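Local structure of aphrodisin (Mesocricetus auratus, 1E5P) at residues Y65-G68 against Y72-Q75; F82-I87 against I92-K97. The protein acts as an aphrodisiac pheromone that elicits copulatory behaviour in male hamsters, and is a secreted lipocalin able to bind small odorant molecules. All blocks are in the same frame, centred on the assembly; numbering follows the deposited sequence.

Overall arrangement
From the N terminus, the chain runs through three strands of the lipocalin barrel before strand 56-66 delivers Y65-G68. Contact 1 then closes a short loop, with three residues between its segments, pairing the end of strand 56-66 with strand 72-75. Next along the chain, contact 2 closes a second short loop, with four residues between its segments, and pairs strand 79-87 with strand 91-99. The two hairpins lie in series, neither enclosing the other, with centres about 13 Å apart. Strands 72-75 and 79-87 are neighbours in the same antiparallel sheet, as the probable hydrogen bond from Y72 N to F82 O (2.8 Å) indicates. T74 CG2 also packs against F82 CE1.

Contact 1: residues Y65-G68 against Y72-Q75; sequences YLKG and YETQ. Unlike the reference sequence in segment 72-75: E73 (reference Gln).
L66 lies over one face of the Y72 ring, and this is the close-packed part of the antiparallel beta hairpin that strands 56-66 and 72-75 form in the sheet of the lipocalin barrel. The methyl CD1 of L66 sits 4.0 Å from the centroid of the Y72 ring and 13° off its normal, which meets the geometry of a CH-pi contact. With L66 CG anti to its own backbone N (chi1 -179°), the branch is directed so that CD1 comes to rest over that face. Separately, L66 CB approaches the ring at Y72 CE2, 3.7 Å away. Beyond this contact, Y72 OH hydrogen-bonds C42 O. The buried Y72 ring also meets F3, and it joins its strand to strand 44-53 through M45 and to strand 79-87 through F82.

Two backbone bonds set the register. Y65 N donates to E73 O at 2.9 Å and E73 N to Y65 O at 3.0 Å, which defines Y65 and E73 as an antiparallel hydrogen-bonded pair. Y72 CA adds a CA-H...O contact to Y65 O, and L66 and Y72 form the adjoining non-hydrogen-bonded pair.

The side carrying Y65 and E73 is looser and more open to solvent. E73 has two conformers, and what follows describes one of them and is doubtful for the other. K67, just past the end of its strand, crosses E73 at about a right angle: a bend at chi2 (-53°) carries its chain over the glutamate, and CE comes 3.6 Å from E73 OE1. K67 NZ remains 4.4 Å from E73 OE1, beyond a salt bridge. The chemistry is thus divided: apolar contact and backbone bonding join the strands, while the opposite charges probably add only a modest electrostatic attraction.

Contact 2: residues F82-I87 against I92-K97; sequences FQPLYI and IFFTNK
A classic beta bulge interrupts the antiparallel hairpin of strands 79-87 and 91-99 in the lipocalin barrel: L85 and Y86 both face F93. The evidence is the shared acceptor F93 O, which takes L85 N at 2.6 Å and Y86 N at a longer 3.3 Å, both donors in the carbonyl plane. F93 N returns a nearly straight bond to Y86 O, with an N-H...O angle of 179°. Before the bulge, Q83 and T95 form a hydrogen-bonded pair through reciprocal backbone bonds; the shorter, T95 N to Q83 O, measures 2.9 Å.

At the corner, the L85 side chain crosses T95 at about a right angle, and its CG and CD1 touch T95 CB. T95 CG2 also packs alongside Q83 CG at 3.7 Å. Farther along, the Y86 and F93 side chains run side by side and point the same way, their ring planes inclined at 45°, an oblique pair rather than a stack. Y86 CD2 meets F93 CD1, and Y86 O approaches the F93 ring at its edge, in plane. L85, Y86 and F93 together carry helix 120-132, with I125 against Y86 and F93 and F129 against L85 and Y86.

On the side bearing F82, I87, I92 and N96, I87 CG1 touches I92 CG2. The latter methyl also lies 3.5 Å above one face of the F94 ring, offset toward its rim. F82 CD2 packs on F94 CD1, while the F82 ring leads away to M45 and I47 of strand 44-53, not a sheet neighbour of its own strand. With N96 CG anti to its backbone N (chi1 178°), the amide crosses F82 obliquely; ND2, weakly hydrogen-bonded to I81 O, lies near the ring edge and 3.4 Å from F82 CB.

Contact 1: residues Y65-G68 against Y72-Q75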
ATOM      1  N   TYR A  65      -6.426  -0.587 -12.328  1.00 18.95           N
ATOM      2  CA  TYR A  65      -6.827  -1.307 -13.542  1.00 19.02           C
ATOM      3  C   TYR A  65      -5.802  -2.382 -13.857  1.00 18.26           C
ATOM      4  O   TYR A  65      -4.638  -2.072 -14.073  1.00 18.62           O
ATOM      5  CB  TYR A  65      -6.930  -0.313 -14.710  1.00 21.09           C
ATOM      6  CG  TYR A  65      -8.036   0.710 -14.487  1.00 24.06           C
ATOM      7  CD1 TYR A  65      -9.339   0.343 -14.783  1.00 25.69           C
ATOM      8  CD2 TYR A  65      -7.778   1.966 -13.967  1.00 24.75           C
ATOM      9  CE1 TYR A  65     -10.390   1.228 -14.577  1.00 26.80           C
ATOM     10  CE2 TYR A  65      -8.836   2.869 -13.776  1.00 26.31           C
ATOM     11  CZ  TYR A  65     -10.119   2.482 -14.078  0.50 26.42           C
ATOM     12  OH  TYR A  65     -11.168   3.351 -13.877  0.50 26.27           O
ATOM     13  N   LEU A  66      -6.240  -3.632 -13.905  1.00 18.30           N
ATOM     14  CA  LEU A  66      -5.382  -4.767 -14.158  1.00 17.92           C
ATOM     15  C   LEU A  66      -4.949  -4.808 -15.619  1.00 17.96           C
ATOM     16  O   LEU A  66      -5.794  -4.674 -16.518  1.00 19.88           O
ATOM     17  CB  LEU A  66      -6.150  -6.056 -13.771  1.00 19.62           C
ATOM     18  CG  LEU A  66      -5.363  -7.363 -13.948  1.00 21.75           C
ATOM     19  CD1 LEU A  66      -4.116  -7.376 -13.074  1.00 21.67           C
ATOM     20  CD2 LEU A  66      -6.286  -8.533 -13.574  1.00 23.66           C
ATOM     21  N   LYS A  67      -3.655  -5.037 -15.843  1.00 17.47           N
ATOM     22  CA  LYS A  67      -3.086  -5.066 -17.182  1.00 16.46           C
ATOM     23  C   LYS A  67      -2.731  -6.505 -17.548  1.00 17.54           C
ATOM     24  O   LYS A  67      -2.712  -7.412 -16.693  1.00 18.93           O
ATOM     25  CB  LYS A  67      -1.868  -4.124 -17.280  1.00 16.26           C
ATOM     26  CG  LYS A  67      -2.147  -2.689 -16.795  1.00 17.28           C
ATOM     27  CD  LYS A  67      -3.376  -2.079 -17.475  1.00 19.02           C
ATOM     28  CE  LYS A  67      -3.551  -0.614 -17.045  1.00 18.22           C
ATOM     29  NZ  LYS A  67      -4.712   0.023 -17.743  1.00 19.84           N
ATOM     30  N   GLY A  68      -2.350  -6.735 -18.798  1.00 17.52           N
ATOM     31  CA  GLY A  68      -2.032  -8.093 -19.257  1.00 18.92           C
ATOM     32  C   GLY A  68      -0.865  -8.707 -18.511  1.00 19.38           C
ATOM     33  O   GLY A  68      -0.795  -9.914 -18.305  1.00 20.16           O
ATOM     34  N   TYR A  72      -1.506  -3.868 -11.609  1.00 17.89           N
ATOM     35  CA  TYR A  72      -2.559  -2.882 -11.583  1.00 17.96           C
ATOM     36  C   TYR A  72      -1.919  -1.479 -11.731  1.00 17.85           C
ATOM     37  O   TYR A  72      -0.834  -1.263 -11.179  1.00 19.76           O
ATOM     38  CB  TYR A  72      -3.308  -2.869 -10.261  1.00 17.74           C
ATOM     39  CG  TYR A  72      -4.190  -4.082 -10.023  1.00 18.42           C
ATOM     40  CD1 TYR A  72      -3.651  -5.213  -9.449  1.00 20.36           C
ATOM     41  CD2 TYR A  72      -5.527  -4.055 -10.403  1.00 20.03           C
ATOM     42  CE1 TYR A  72      -4.445  -6.347  -9.241  1.00 22.01           C
ATOM     43  CE2 TYR A  72      -6.318  -5.177 -10.184  1.00 21.36           C
ATOM     44  CZ  TYR A  72      -5.776  -6.300  -9.620  1.00 22.66           C
ATOM     45  OH  TYR A  72      -6.586  -7.393  -9.397  1.00 24.98           O
ATOM     46  N   GLU A  73      -2.548  -0.622 -12.488  1.00 16.76           N
ATOM     47  CA  GLU A  73      -2.123   0.756 -12.635  1.00 17.83           C
ATOM     48  C   GLU A  73      -3.198   1.686 -12.087  1.00 19.17           C
ATOM     49  O   GLU A  73      -4.391   1.481 -12.274  1.00 19.58           O
ATOM     50  CB  GLU A  73      -1.809   1.104 -14.094  1.00 20.34           C
ATOM     51  CG  GLU A  73      -0.631   0.299 -14.609  1.00 20.12           C
ATOM     52  CD  GLU A  73      -0.138   0.686 -15.984  1.00 19.95           C
ATOM     53  OE1 GLU A  73      -0.720   1.617 -16.606  0.50 17.55           O
ATOM     54  OE2 GLU A  73       0.837   0.030 -16.409  0.50 15.67           O
ATOM     55  N   THR A  74      -2.768   2.712 -11.360  1.00 19.41           N
ATOM     56  CA  THR A  74      -3.638   3.727 -10.805  1.00 20.25           C
ATOM     57  C   THR A  74      -2.907   5.079 -10.757  1.00 18.54           C
ATOM     58  O   THR A  74      -1.694   5.129 -10.572  1.00 19.23           O
ATOM     59  CB  THR A  74      -4.224   3.384  -9.426  1.00 27.46           C
ATOM     60  OG1 THR A  74      -5.340   4.292  -9.173  1.00 32.76           O
ATOM     61  CG2 THR A  74      -3.199   3.567  -8.326  1.00 28.65           C
ATOM     62  N   GLN A  75      -3.667   6.147 -10.981  1.00 17.80           N
ATOM     63  CA  GLN A  75      -3.105   7.491 -10.915  1.00 18.78           C
ATOM     64  C   GLN A  75      -3.388   8.055  -9.527  1.00 19.75           C
ATOM     65  O   GLN A  75      -4.544   8.159  -9.109  1.00 19.74           O
ATOM     66  CB  GLN A  75      -3.715   8.405 -12.002  1.00 23.39           C
ATOM     67  CG  GLN A  75      -3.162   8.038 -13.376  1.00 30.44           C
ATOM     68  CD  GLN A  75      -3.286   9.136 -14.408  1.00 34.81           C
ATOM     69  OE1 GLN A  75      -2.648  10.178 -14.300  0.50 35.47           O
ATOM     70  NE2 GLN A  75      -4.106   8.867 -15.422  0.50 36.47           N
TER

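Contact 2: residues F82-I87 against I92-K97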
ATOM      1  N   PHE A  82       1.191  -1.557  -9.297  1.00 17.87           N
ATOM      2  CA  PHE A  82       1.257  -2.381  -8.104  1.00 19.20           C
ATOM      3  C   PHE A  82       0.695  -3.781  -8.308  1.00 19.96           C
ATOM      4  O   PHE A  82      -0.008  -4.059  -9.283  1.00 19.42           O
ATOM      5  CB  PHE A  82       0.524  -1.679  -6.946  1.00 19.49           C
ATOM      6  CG  PHE A  82      -0.967  -1.515  -7.092  1.00 20.45           C
ATOM      7  CD1 PHE A  82      -1.496  -0.392  -7.704  1.00 22.20           C
ATOM      8  CD2 PHE A  82      -1.846  -2.473  -6.604  1.00 22.18           C
ATOM      9  CE1 PHE A  82      -2.858  -0.204  -7.856  1.00 22.50           C
ATOM     10  CE2 PHE A  82      -3.215  -2.287  -6.754  1.00 23.90           C
ATOM     11  CZ  PHE A  82      -3.727  -1.159  -7.362  1.00 23.05           C
ATOM     12  N   GLN A  83       1.065  -4.655  -7.372  1.00 19.71           N
ATOM     13  CA  GLN A  83       0.469  -6.015  -7.442  1.00 23.55           C
ATOM     14  C   GLN A  83       0.709  -6.712  -6.125  1.00 23.48           C
ATOM     15  O   GLN A  83       1.642  -6.388  -5.407  1.00 21.57           O
ATOM     16  CB  GLN A  83       1.064  -6.769  -8.619  1.00 29.85           C
ATOM     17  CG  GLN A  83       2.553  -7.054  -8.542  1.00 35.12           C
ATOM     18  CD  GLN A  83       2.999  -7.942  -9.699  1.00 38.65           C
ATOM     19  OE1 GLN A  83       2.428  -9.000  -9.956  1.00 42.04           O
ATOM     20  NE2 GLN A  83       4.025  -7.496 -10.401  1.00 39.73           N
ATOM     21  N   PRO A  84      -0.155  -7.665  -5.782  1.00 25.12           N
ATOM     22  CA  PRO A  84       0.033  -8.436  -4.582  1.00 25.54           C
ATOM     23  C   PRO A  84       1.288  -9.299  -4.719  1.00 25.61           C
ATOM     24  O   PRO A  84       1.507  -9.877  -5.804  1.00 27.85           O
ATOM     25  CB  PRO A  84      -1.193  -9.361  -4.549  1.00 26.46           C
ATOM     26  CG  PRO A  84      -2.214  -8.682  -5.408  1.00 26.35           C
ATOM     27  CD  PRO A  84      -1.430  -7.983  -6.490  1.00 25.71           C
ATOM     28  N   LEU A  85       2.096  -9.376  -3.691  1.00 24.87           N
ATOM     29  CA  LEU A  85       3.245 -10.283  -3.655  1.00 25.50           C
ATOM     30  C   LEU A  85       2.821 -11.583  -2.945  1.00 25.82           C
ATOM     31  O   LEU A  85       3.335 -12.662  -3.270  1.00 27.09           O
ATOM     32  CB  LEU A  85       4.374  -9.707  -2.807  1.00 25.47           C
ATOM     33  CG  LEU A  85       5.176  -8.533  -3.377  1.00 27.55           C
ATOM     34  CD1 LEU A  85       5.988  -7.846  -2.281  1.00 27.44           C
ATOM     35  CD2 LEU A  85       6.091  -8.990  -4.496  1.00 28.38           C
ATOM     36  N   TYR A  86       1.919 -11.435  -1.983  1.00 24.30           N
ATOM     37  CA  TYR A  86       1.489 -12.580  -1.169  1.00 24.27           C
ATOM     38  C   TYR A  86       0.212 -12.246  -0.438  1.00 23.71           C
ATOM     39  O   TYR A  86       0.051 -11.202   0.189  1.00 22.47           O
ATOM     40  CB  TYR A  86       2.624 -12.907  -0.163  1.00 24.41           C
ATOM     41  CG  TYR A  86       2.269 -14.063   0.761  1.00 26.06           C
ATOM     42  CD1 TYR A  86       1.996 -15.315   0.234  1.00 28.26           C
ATOM     43  CD2 TYR A  86       2.196 -13.887   2.133  1.00 27.35           C
ATOM     44  CE1 TYR A  86       1.665 -16.377   1.073  1.00 29.43           C
ATOM     45  CE2 TYR A  86       1.863 -14.944   2.973  1.00 28.57           C
ATOM     46  CZ  TYR A  86       1.597 -16.181   2.429  1.00 29.49           C
ATOM     47  OH  TYR A  86       1.261 -17.242   3.255  1.00 31.13           O
ATOM     48  N   ILE A  87      -0.775 -13.165  -0.494  1.00 24.65           N
ATOM     49  CA  ILE A  87      -2.050 -12.921   0.138  1.00 26.97           C
ATOM     50  C   ILE A  87      -2.410 -14.030   1.126  1.00 28.16           C
ATOM     51  O   ILE A  87      -2.198 -15.204   0.804  1.00 27.81           O
ATOM     52  CB  ILE A  87      -3.181 -12.868  -0.922  1.00 30.43           C
ATOM     53  CG1 ILE A  87      -2.856 -11.902  -2.053  1.00 32.39           C
ATOM     54  CG2 ILE A  87      -4.498 -12.472  -0.256  1.00 31.96           C
ATOM     55  CD1 ILE A  87      -3.742 -11.980  -3.273  1.00 32.45           C
ATOM     56  N   ILE A  92      -2.338  -8.699   3.211  1.00 22.22           N
ATOM     57  CA  ILE A  92      -1.956  -8.621   1.811  1.00 21.18           C
ATOM     58  C   ILE A  92      -0.588  -7.899   1.758  1.00 20.47           C
ATOM     59  O   ILE A  92      -0.480  -6.816   2.345  1.00 21.98           O
ATOM     60  CB  ILE A  92      -2.909  -7.809   0.908  1.00 22.80           C
ATOM     61  CG1 ILE A  92      -4.368  -8.201   1.064  1.00 25.13           C
ATOM     62  CG2 ILE A  92      -2.463  -7.925  -0.557  1.00 23.12           C
ATOM     63  CD1 ILE A  92      -5.314  -7.122   0.511  1.00 26.85           C
ATOM     64  N   PHE A  93       0.399  -8.523   1.150  1.00 19.58           N
ATOM     65  CA  PHE A  93       1.700  -7.842   0.956  1.00 19.02           C
ATOM     66  C   PHE A  93       1.718  -7.365  -0.496  1.00 19.31           C
ATOM     67  O   PHE A  93       1.608  -8.215  -1.411  1.00 20.69           O
ATOM     68  CB  PHE A  93       2.858  -8.849   1.148  1.00 18.37           C
ATOM     69  CG  PHE A  93       2.977  -9.339   2.568  1.00 18.57           C
ATOM     70  CD1 PHE A  93       2.068 -10.254   3.072  1.00 19.93           C
ATOM     71  CD2 PHE A  93       4.020  -8.899   3.370  1.00 20.90           C
ATOM     72  CE1 PHE A  93       2.179 -10.716   4.381  1.00 21.82           C
ATOM     73  CE2 PHE A  93       4.124  -9.354   4.673  1.00 21.49           C
ATOM     74  CZ  PHE A  93       3.212 -10.255   5.170  1.00 21.09           C
ATOM     75  N   PHE A  94       1.765  -6.066  -0.744  1.00 19.20           N
ATOM     76  CA  PHE A  94       1.790  -5.537  -2.095  1.00 19.42           C
ATOM     77  C   PHE A  94       3.165  -4.902  -2.425  1.00 20.12           C
ATOM     78  O   PHE A  94       3.823  -4.402  -1.508  1.00 20.62           O
ATOM     79  CB  PHE A  94       0.866  -4.287  -2.194  1.00 20.88           C
ATOM     80  CG  PHE A  94      -0.605  -4.481  -2.121  1.00 21.38           C
ATOM     81  CD1 PHE A  94      -1.309  -4.851  -3.277  1.00 23.04           C
ATOM     82  CD2 PHE A  94      -1.315  -4.260  -0.956  1.00 20.48           C
ATOM     83  CE1 PHE A  94      -2.689  -5.010  -3.228  1.00 22.62           C
ATOM     84  CE2 PHE A  94      -2.689  -4.414  -0.905  1.00 21.35           C
ATOM     85  CZ  PHE A  94      -3.376  -4.779  -2.052  1.00 22.15           C
ATOM     86  N   THR A  95       3.521  -4.931  -3.691  1.00 18.80           N
ATOM     87  CA  THR A  95       4.684  -4.163  -4.159  1.00 19.72           C
ATOM     88  C   THR A  95       4.088  -3.001  -4.961  1.00 19.80           C
ATOM     89  O   THR A  95       3.030  -3.186  -5.613  1.00 19.98           O
ATOM     90  CB  THR A  95       5.652  -4.997  -4.986  1.00 24.25           C
ATOM     91  OG1 THR A  95       6.687  -4.156  -5.507  1.00 28.41           O
ATOM     92  CG2 THR A  95       4.971  -5.669  -6.171  1.00 23.80           C
ATOM     93  N   ASN A  96       4.636  -1.801  -4.860  1.00 19.75           N
ATOM     94  CA  ASN A  96       4.134  -0.677  -5.672  1.00 19.04           C
ATOM     95  C   ASN A  96       5.353   0.136  -6.151  1.00 20.42           C
ATOM     96  O   ASN A  96       6.335   0.241  -5.398  1.00 21.57           O
ATOM     97  CB  ASN A  96       3.241   0.283  -4.915  1.00 17.98           C
ATOM     98  CG  ASN A  96       2.758   1.473  -5.720  1.00 18.75           C
ATOM     99  OD1 ASN A  96       2.842   2.649  -5.314  1.00 24.27           O
ATOM    100  ND2 ASN A  96       2.198   1.223  -6.887  1.00 16.76           N
ATOM    101  N   LYS A  97       5.292   0.540  -7.366  1.00 18.59           N
ATOM    102  CA  LYS A  97       6.271   1.466  -7.943  1.00 19.08           C
ATOM    103  C   LYS A  97       5.572   2.765  -8.336  1.00 18.71           C
ATOM    104  O   LYS A  97       4.606   2.758  -9.113  1.00 18.90           O
ATOM    105  CB  LYS A  97       6.911   0.840  -9.185  1.00 21.74           C
ATOM    106  CG  LYS A  97       7.855  -0.326  -8.863  1.00 25.98           C
ATOM    107  CD  LYS A  97       8.376  -1.009 -10.127  0.50 26.49           C
ATOM    108  CE  LYS A  97       9.193  -2.272  -9.865  0.50 27.50           C
TER